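Local coordinates for protein Udp-n-acetylglucosamine pyrophosphorylase (Trypanosoma brucei, PDB 4BQH) that probably catalyses the formation of UDP-N-acetylglucosamine and diphosphate from UTP and N-acetylglucosamine 1-phosphate, at residues Arg97-Ala108 and Pro291-Glu300; Ile500-Val508 and Pro530-Glu541. One frame throughout, in Å; residues are numbered along the deposited sequence.

Interaction 1 (Arg97-Ala108 and Pro291-Glu300); sequences RIKNLEAVGYKA and PVFIGYAIEE
Gly-105 and Gly-295 meet back to back where helices 97-108 and 291-300 cross at 90°, their axes 6.6 Å apart at the closest point. With no CB on either residue, the two backbones can come this close. Each CA-H is directed at a carbonyl oxygen of the partner helix: Gly-105 CA lies 3.2 Å from Pro-291 O, and Gly-295 CA 3.4 Å from Leu-101 O. Both carbonyls also accept the usual helical N-H, from Gly-295 and Gly-105 respectively.

Apolar groups surround this crossing. Leu-101 is a knob in a hole formed by Val-292, Gly-295, Tyr-296 and Glu-299, with CD2 3.6 Å from Gly-295 O. With chi1 at 174°, Val-104 turns CG1 onto Ile-298 CG2 and leaves CG2 beside the carboxylate of Glu-299. Ala-108, with only a methyl to place, touches Ile-294 CG2 and Ile-298 CD1 through CB. The compact Pro-291 ring lies over one face of Tyr-106: its CB stands 3.9 Å from the centroid of that ring, 6° off the normal, a CH-pi contact.

Polar groups gather at one end. The extended Arg-97 chain carries NH2 to 3.9 Å from Glu-300 OE2, a long salt bridge; a water also links the two, accepting from NH2 and donating to OE2. Another water joins NH2, weakly, to Tyr-296 OH.

Around the pair, Phe-83 meets Arg-97 in a cation-pi contact, and Arg-424 pairs with Glu-300 OE1. Helix 147-166 packs on Tyr-106, while Phe-293 and Tyr-296 settle helix 291-300 on strands 304-309 and 423-427 of the mixed sheet.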
# COMPACT_ATOMS: atom_id res chain seq x y z
N ARG A 97 13.11 22.41 6.22
CA ARG A 97 12.86 21.18 6.98
C ARG A 97 12.57 20.03 6.02
O ARG A 97 13.09 18.93 6.20
CB ARG A 97 11.69 21.35 7.95
CG ARG A 97 11.42 20.08 8.76
CD ARG A 97 10.30 20.31 9.74
NE ARG A 97 9.94 19.09 10.45
CZ ARG A 97 8.83 18.94 11.16
NH1 ARG A 97 7.96 19.94 11.26
NH2 ARG A 97 8.59 17.79 11.75
N ILE A 98 11.74 20.30 5.00
CA ILE A 98 11.43 19.29 3.98
C ILE A 98 12.68 18.83 3.24
O ILE A 98 12.91 17.63 3.05
CB ILE A 98 10.36 19.80 2.98
CG1 ILE A 98 8.99 19.87 3.68
CG2 ILE A 98 10.28 18.89 1.76
CD1 ILE A 98 7.96 20.78 3.00
N LYS A 99 13.51 19.78 2.81
CA LYS A 99 14.75 19.46 2.11
C LYS A 99 15.70 18.66 3.01
O LYS A 99 16.37 17.71 2.54
CB LYS A 99 15.44 20.75 1.65
CG LYS A 99 16.66 20.53 0.75
CD LYS A 99 17.12 21.83 0.09
CE LYS A 99 16.09 22.32 -0.95
NZ LYS A 99 16.65 23.38 -1.83
N ASN A 100 15.76 19.02 4.28
CA ASN A 100 16.64 18.30 5.19
C ASN A 100 16.16 16.86 5.46
O ASN A 100 16.98 15.94 5.54
CB ASN A 100 16.82 19.07 6.48
CG ASN A 100 17.68 20.32 6.30
OD1 ASN A 100 17.59 21.26 7.09
ND2 ASN A 100 18.51 20.32 5.27
N LEU A 101 14.85 16.69 5.59
CA LEU A 101 14.28 15.35 5.80
C LEU A 101 14.51 14.49 4.55
O LEU A 101 14.79 13.30 4.64
CB LEU A 101 12.77 15.44 6.11
CG LEU A 101 12.42 15.98 7.51
CD1 LEU A 101 10.91 16.20 7.60
CD2 LEU A 101 12.86 15.05 8.63
N GLU A 102 14.34 15.12 3.39
CA GLU A 102 14.54 14.44 2.11
C GLU A 102 15.97 13.86 2.00
O GLU A 102 16.16 12.72 1.57
CB GLU A 102 14.23 15.39 0.96
CG GLU A 102 14.53 14.81 -0.41
CD GLU A 102 14.31 15.81 -1.53
OE1 GLU A 102 15.15 16.72 -1.71
OE2 GLU A 102 13.29 15.69 -2.22
N ALA A 103 16.97 14.66 2.38
CA ALA A 103 18.37 14.20 2.38
C ALA A 103 18.58 12.98 3.30
O ALA A 103 19.28 12.01 2.92
CB ALA A 103 19.29 15.33 2.78
N VAL A 104 17.95 13.01 4.48
CA VAL A 104 18.02 11.87 5.40
C VAL A 104 17.41 10.61 4.76
O VAL A 104 17.96 9.52 4.86
CB VAL A 104 17.30 12.18 6.74
CG1 VAL A 104 17.25 10.94 7.65
CG2 VAL A 104 18.01 13.32 7.47
N GLY A 105 16.26 10.79 4.12
CA GLY A 105 15.60 9.68 3.44
C GLY A 105 16.47 9.10 2.33
O GLY A 105 16.56 7.88 2.18
N TYR A 106 17.10 9.96 1.54
CA TYR A 106 17.98 9.45 0.48
C TYR A 106 19.20 8.68 1.00
O TYR A 106 19.64 7.71 0.37
CB TYR A 106 18.39 10.55 -0.50
CG TYR A 106 17.34 10.87 -1.55
CD1 TYR A 106 16.85 9.87 -2.40
CD2 TYR A 106 16.86 12.16 -1.71
CE1 TYR A 106 15.89 10.16 -3.37
CE2 TYR A 106 15.90 12.46 -2.69
CZ TYR A 106 15.43 11.45 -3.51
OH TYR A 106 14.47 11.76 -4.48
N LYS A 107 19.75 9.09 2.14
CA LYS A 107 20.87 8.35 2.72
C LYS A 107 20.39 6.93 3.08
O LYS A 107 21.11 5.94 2.86
CB LYS A 107 21.46 9.09 3.94
CG LYS A 107 22.37 8.30 4.86
CD LYS A 107 22.70 9.00 6.21
CE LYS A 107 21.61 9.99 6.69
NZ LYS A 107 21.24 9.99 8.16
N ALA A 108 19.19 6.82 3.63
CA ALA A 108 18.67 5.49 4.00
C ALA A 108 18.41 4.62 2.77
O ALA A 108 18.60 3.42 2.80
CB ALA A 108 17.40 5.64 4.86
N PRO A 291 11.43 9.87 0.13
CA PRO A 291 12.51 10.18 1.05
C PRO A 291 12.10 11.15 2.17
O PRO A 291 12.72 11.13 3.24
CB PRO A 291 13.58 10.82 0.14
CG PRO A 291 12.76 11.48 -0.95
CD PRO A 291 11.66 10.47 -1.21
N VAL A 292 11.08 11.98 1.97
CA VAL A 292 10.60 12.86 3.08
C VAL A 292 9.90 12.02 4.16
O VAL A 292 10.11 12.23 5.36
CB VAL A 292 9.69 13.98 2.56
CG1 VAL A 292 9.10 14.83 3.69
CG2 VAL A 292 10.46 14.85 1.56
N PHE A 293 9.07 11.08 3.72
CA PHE A 293 8.35 10.14 4.61
C PHE A 293 9.38 9.35 5.42
O PHE A 293 9.30 9.25 6.64
CB PHE A 293 7.58 9.20 3.67
CG PHE A 293 6.45 8.40 4.29
CD1 PHE A 293 5.84 8.75 5.49
CD2 PHE A 293 5.95 7.32 3.58
CE1 PHE A 293 4.75 8.00 5.98
CE2 PHE A 293 4.87 6.57 4.06
CZ PHE A 293 4.28 6.92 5.26
N ILE A 294 10.39 8.82 4.73
CA ILE A 294 11.48 8.06 5.37
C ILE A 294 12.31 8.91 6.33
O ILE A 294 12.60 8.48 7.46
CB ILE A 294 12.37 7.40 4.30
CG1 ILE A 294 11.54 6.36 3.50
CG2 ILE A 294 13.62 6.76 4.92
CD1 ILE A 294 12.20 6.02 2.15
N GLY A 295 12.69 10.10 5.89
CA GLY A 295 13.48 11.02 6.72
C GLY A 295 12.72 11.43 7.97
O GLY A 295 13.28 11.48 9.08
N TYR A 296 11.42 11.69 7.81
CA TYR A 296 10.56 12.01 8.96
C TYR A 296 10.54 10.86 9.96
O TYR A 296 10.67 11.07 11.18
CB TYR A 296 9.15 12.31 8.46
CG TYR A 296 8.15 12.76 9.50
CD1 TYR A 296 8.40 13.85 10.36
CD2 TYR A 296 6.91 12.13 9.57
CE1 TYR A 296 7.42 14.25 11.30
CE2 TYR A 296 5.94 12.51 10.50
CZ TYR A 296 6.20 13.56 11.35
OH TYR A 296 5.18 13.89 12.22
N ALA A 297 10.37 9.63 9.49
CA ALA A 297 10.36 8.49 10.42
C ALA A 297 11.68 8.41 11.19
O ALA A 297 11.69 8.20 12.39
CB ALA A 297 10.11 7.19 9.67
N ILE A 298 12.78 8.61 10.47
CA ILE A 298 14.11 8.47 11.08
C ILE A 298 14.35 9.57 12.13
O ILE A 298 14.77 9.27 13.27
CB ILE A 298 15.21 8.47 10.01
CG1 ILE A 298 15.14 7.14 9.24
CG2 ILE A 298 16.59 8.63 10.65
CD1 ILE A 298 15.95 7.10 7.96
N GLU A 299 14.07 10.81 11.75
CA GLU A 299 14.33 11.95 12.64
C GLU A 299 13.40 11.96 13.84
O GLU A 299 13.81 12.40 14.94
CB GLU A 299 14.32 13.28 11.85
CG GLU A 299 15.48 13.38 10.84
CD GLU A 299 16.88 13.39 11.49
OE1 GLU A 299 17.06 13.93 12.59
OE2 GLU A 299 17.81 12.81 10.90
N GLU A 300 12.19 11.41 13.68
CA GLU A 300 11.22 11.31 14.80
C GLU A 300 11.44 10.09 15.70
O GLU A 300 10.85 9.99 16.78
CB GLU A 300 9.77 11.28 14.27
CG GLU A 300 9.36 12.59 13.58
CD GLU A 300 9.29 13.81 14.53
OE1 GLU A 300 8.86 13.67 15.69
OE2 GLU A 300 9.64 14.92 14.10
O HOH W 1 10.74 15.65 11.65
O HOH W 2 6.02 16.60 13.64

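Interaction 2 (Ile500-Val508 and Pro530-Glu541)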
# COMPACT_ATOMS: atom_id res chain seq x y z
N ILE A 500 -2.44 23.86 -21.46
CA ILE A 500 -1.63 22.70 -21.85
C ILE A 500 -1.24 21.91 -20.59
O ILE A 500 -0.87 22.50 -19.58
CB ILE A 500 -0.33 23.14 -22.56
CG1 ILE A 500 -0.61 24.08 -23.75
CG2 ILE A 500 0.54 21.95 -22.97
CD1 ILE A 500 -1.43 23.50 -24.87
N LYS A 501 -1.31 20.59 -20.66
CA LYS A 501 -0.91 19.73 -19.55
C LYS A 501 0.43 19.09 -19.83
O LYS A 501 0.93 19.17 -20.92
CB LYS A 501 -1.94 18.63 -19.35
CG LYS A 501 -3.35 19.16 -19.12
CD LYS A 501 -3.46 20.11 -17.95
CE LYS A 501 -4.88 20.68 -17.92
NZ LYS A 501 -4.99 21.89 -17.05
N ALA A 502 1.00 18.43 -18.83
CA ALA A 502 2.19 17.62 -19.05
C ALA A 502 1.98 16.21 -18.50
O ALA A 502 1.21 16.00 -17.54
CB ALA A 502 3.40 18.29 -18.38
N GLU A 503 2.64 15.24 -19.13
CA GLU A 503 2.69 13.88 -18.64
C GLU A 503 4.18 13.52 -18.60
O GLU A 503 4.87 13.60 -19.62
CB GLU A 503 1.96 12.93 -19.59
CG GLU A 503 2.09 11.47 -19.19
CD GLU A 503 1.50 10.49 -20.19
OE1 GLU A 503 0.67 10.91 -21.04
OE2 GLU A 503 1.86 9.30 -20.10
N ILE A 504 4.67 13.15 -17.42
CA ILE A 504 6.12 12.97 -17.23
C ILE A 504 6.40 11.57 -16.72
O ILE A 504 5.86 11.15 -15.69
CB ILE A 504 6.69 14.02 -16.25
CG1 ILE A 504 6.41 15.44 -16.76
CG2 ILE A 504 8.20 13.79 -16.01
CD1 ILE A 504 6.64 16.54 -15.74
N SER A 505 7.26 10.84 -17.44
CA SER A 505 7.70 9.51 -17.06
C SER A 505 8.36 9.55 -15.69
O SER A 505 9.08 10.48 -15.41
CB SER A 505 8.73 8.99 -18.07
OG SER A 505 9.19 7.72 -17.64
N PRO A 506 8.11 8.52 -14.85
CA PRO A 506 8.85 8.49 -13.57
C PRO A 506 10.35 8.33 -13.77
O PRO A 506 11.11 8.71 -12.88
CB PRO A 506 8.28 7.28 -12.83
CG PRO A 506 7.04 6.90 -13.55
CD PRO A 506 7.11 7.45 -14.96
N LEU A 507 10.78 7.77 -14.90
CA LEU A 507 12.23 7.68 -15.19
C LEU A 507 12.86 9.05 -15.42
O LEU A 507 14.09 9.22 -15.27
CB LEU A 507 12.48 6.72 -16.37
CG LEU A 507 12.12 5.25 -16.09
CD1 LEU A 507 12.36 4.37 -17.31
CD2 LEU A 507 12.83 4.68 -14.87
N VAL A 508 12.03 10.04 -15.73
CA VAL A 508 12.48 11.44 -15.77
C VAL A 508 12.40 12.15 -14.42
O VAL A 508 13.38 12.77 -13.98
CB VAL A 508 11.72 12.26 -16.84
CG1 VAL A 508 12.18 13.70 -16.84
CG2 VAL A 508 11.98 11.63 -18.21
N PRO A 530 1.90 23.69 -29.82
CA PRO A 530 1.71 22.95 -28.55
C PRO A 530 0.66 21.81 -28.64
O PRO A 530 -0.48 22.06 -29.09
CB PRO A 530 1.27 24.04 -27.57
CG PRO A 530 0.71 25.14 -28.41
CD PRO A 530 1.45 25.09 -29.72
N PRO A 531 1.04 20.57 -28.25
CA PRO A 531 0.07 19.49 -28.16
C PRO A 531 -0.79 19.70 -26.90
O PRO A 531 -0.42 20.50 -26.05
CB PRO A 531 0.94 18.25 -28.01
CG PRO A 531 2.14 18.75 -27.27
CD PRO A 531 2.39 20.12 -27.87
N PRO A 532 -1.94 19.00 -26.79
CA PRO A 532 -2.75 19.11 -25.57
C PRO A 532 -1.97 18.72 -24.31
O PRO A 532 -2.17 19.29 -23.23
CB PRO A 532 -3.86 18.08 -25.79
CG PRO A 532 -3.92 17.86 -27.27
CD PRO A 532 -2.53 18.10 -27.80
N VAL A 533 -1.09 17.75 -24.46
CA VAL A 533 -0.31 17.23 -23.32
C VAL A 533 1.14 17.04 -23.77
O VAL A 533 1.40 16.24 -24.62
CB VAL A 533 -0.85 15.87 -22.84
CG1 VAL A 533 -0.11 15.42 -21.58
CG2 VAL A 533 -2.34 15.93 -22.53
N ILE A 534 2.05 17.81 -23.18
CA ILE A 534 3.49 17.66 -23.43
C ILE A 534 3.93 16.36 -22.77
O ILE A 534 3.69 16.16 -21.57
CB ILE A 534 4.25 18.88 -22.85
CG1 ILE A 534 3.89 20.17 -23.62
CG2 ILE A 534 5.76 18.64 -22.84
CD1 ILE A 534 4.40 20.19 -25.04
N PHE A 535 4.54 15.46 -23.55
CA PHE A 535 4.99 14.16 -23.06
C PHE A 535 6.51 14.21 -22.82
O PHE A 535 7.27 14.47 -23.74
CB PHE A 535 4.59 13.08 -24.07
CG PHE A 535 4.93 11.67 -23.65
CD1 PHE A 535 5.02 11.32 -22.29
CD2 PHE A 535 5.15 10.69 -24.60
CE1 PHE A 535 5.35 10.03 -21.92
CE2 PHE A 535 5.48 9.39 -24.23
CZ PHE A 535 5.58 9.06 -22.89
N ILE A 536 6.95 14.02 -21.58
CA ILE A 536 8.39 14.07 -21.24
C ILE A 536 8.80 12.66 -20.80
O ILE A 536 8.25 12.13 -19.83
CB ILE A 536 8.71 15.14 -20.16
CG1 ILE A 536 8.16 16.53 -20.55
CG2 ILE A 536 10.22 15.19 -19.88
CD1 ILE A 536 8.44 17.64 -19.56
N ARG A 537 9.73 12.05 -21.53
CA ARG A 537 10.19 10.69 -21.26
C ARG A 537 11.67 10.57 -21.57
O ARG A 537 12.22 11.45 -22.26
CB ARG A 537 9.36 9.60 -21.99
CG ARG A 537 9.53 9.50 -23.50
CD ARG A 537 8.96 10.73 -24.18
NE ARG A 537 8.80 10.55 -25.62
CZ ARG A 537 8.23 11.43 -26.44
NH1 ARG A 537 7.74 12.58 -25.98
NH2 ARG A 537 8.14 11.15 -27.73
N ARG A 538 12.33 9.56 -21.02
CA ARG A 538 13.75 9.32 -21.33
C ARG A 538 13.88 8.85 -22.76
O ARG A 538 13.05 8.07 -23.26
CB ARG A 538 14.36 8.28 -20.41
CG ARG A 538 14.79 8.83 -19.07
CD ARG A 538 15.98 8.05 -18.49
NE ARG A 538 15.91 6.61 -18.76
CZ ARG A 538 16.34 5.66 -17.92
NH1 ARG A 538 16.82 5.98 -16.73
NH2 ARG A 538 16.25 4.37 -18.25
N ASP A 539 14.94 9.30 -23.42
CA ASP A 539 15.25 8.88 -24.78
C ASP A 539 15.25 7.37 -25.01
O ASP A 539 14.84 6.90 -26.08
CB ASP A 539 16.59 9.47 -25.23
CG ASP A 539 16.46 10.88 -25.77
OD1 ASP A 539 15.33 11.42 -25.84
OD2 ASP A 539 17.50 11.46 -26.15
N ASP A 540 15.69 6.60 -24.02
CA ASP A 540 15.79 5.15 -24.19
C ASP A 540 14.51 4.34 -23.88
O ASP A 540 14.52 3.12 -23.94
CB ASP A 540 16.99 4.59 -23.41
CG ASP A 540 16.89 4.83 -21.91
OD1 ASP A 540 16.11 5.71 -21.48
OD2 ASP A 540 17.60 4.15 -21.15
N GLU A 541 13.41 5.03 -23.56
CA GLU A 541 12.14 4.32 -23.31
C GLU A 541 11.51 3.80 -24.62
O GLU A 541 11.04 2.65 -24.67
CB GLU A 541 11.14 5.19 -22.53
CG GLU A 541 11.68 5.64 -21.18
CD GLU A 541 10.61 6.26 -20.29
OE1 GLU A 541 9.51 5.68 -20.17
OE2 GLU A 541 10.86 7.32 -19.72
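The Phe-535 ring receives Glu-503 O at its edge, in plane, 3.5 Å from CD1, while Arg-537 CD sits above one face, toward the rim. The guanidinium of Arg-537 folds back so that Phe-535 CD2 lies over one face of the guanidinium, toward the rim, and Phe-535 O, bonded to NH1, lies at its edge. A second guanidinium, that of Arg-538, has Leu-507 CD1 over one face, 4.0 Å from NH2; its NE makes a salt bridge with Asp-540 OD1. Long arginines suit these margins: the aliphatic part packs while the guanidinium finds an oxygen, Phe-535 O or Asp-540 OD1.

Between the two segments runs a parallel ladder, its strand axes at 21°. Lys-501 N, Glu-503 N and Ser-505 N donate to the carbonyls of Pro-532, Ile-534 and Ile-536, and Lys-501 O and Glu-503 O accept from Ile-534 and Ile-536. Pro-532, lacking an N-H, can still accept at the start of the ladder.

Side chains alternate across it. Ile-504 and Ile-536 lie side by side on one face, where Val-508 CG1 reaches Ile-536 CG2 at 3.9 Å; on the other, Glu-503 CB meets Val-533 CG1 at 3.8 Å.

Beyond the strands, Ser-505 OG, anti to its own N (chi1 177°), donates to Glu-541 OE2 at 2.7 Å on the syn side and accepts from Leu-507 N in an ST turn. The same carboxylate oxygen takes Arg-538 N at 3.0 Å on its anti side, so the side chain spans the type I turn 538-541, which the bond from Glu-541 N to Arg-538 O closes.

Strands 501-504 and 533-536, joined through helix 519-528, form a beta-alpha-beta unit. That helix packs on Ile-534 and Ile-536, helix 448-471 touches Ala-502 and Ile-504, and Gln-142, Gln-143 and Lys-145 engage Glu-503 and Glu-541.

Overall arrangement
From the N terminus, the chain first passes helix 95-110, then about 180 residues holding four strands of the mixed sheet, before helix 291-300 returns to close interaction 1. Interaction 2 opens some 200 residues later and closes a far shorter loop of 21 residues, about half of them helix 519-528. The two are therefore in series, neither nested nor crossed. Their centres lie 28 Å apart and their nearest atoms about 10 Å. Interaction 1 ties two helices beside the central sheet; interaction 2 builds a small separate two-stranded sheet near the C terminus. Helix 147-166 touches both, meeting Tyr-106 and Pro-291 in one and Ser-505 and Leu-507 in the other.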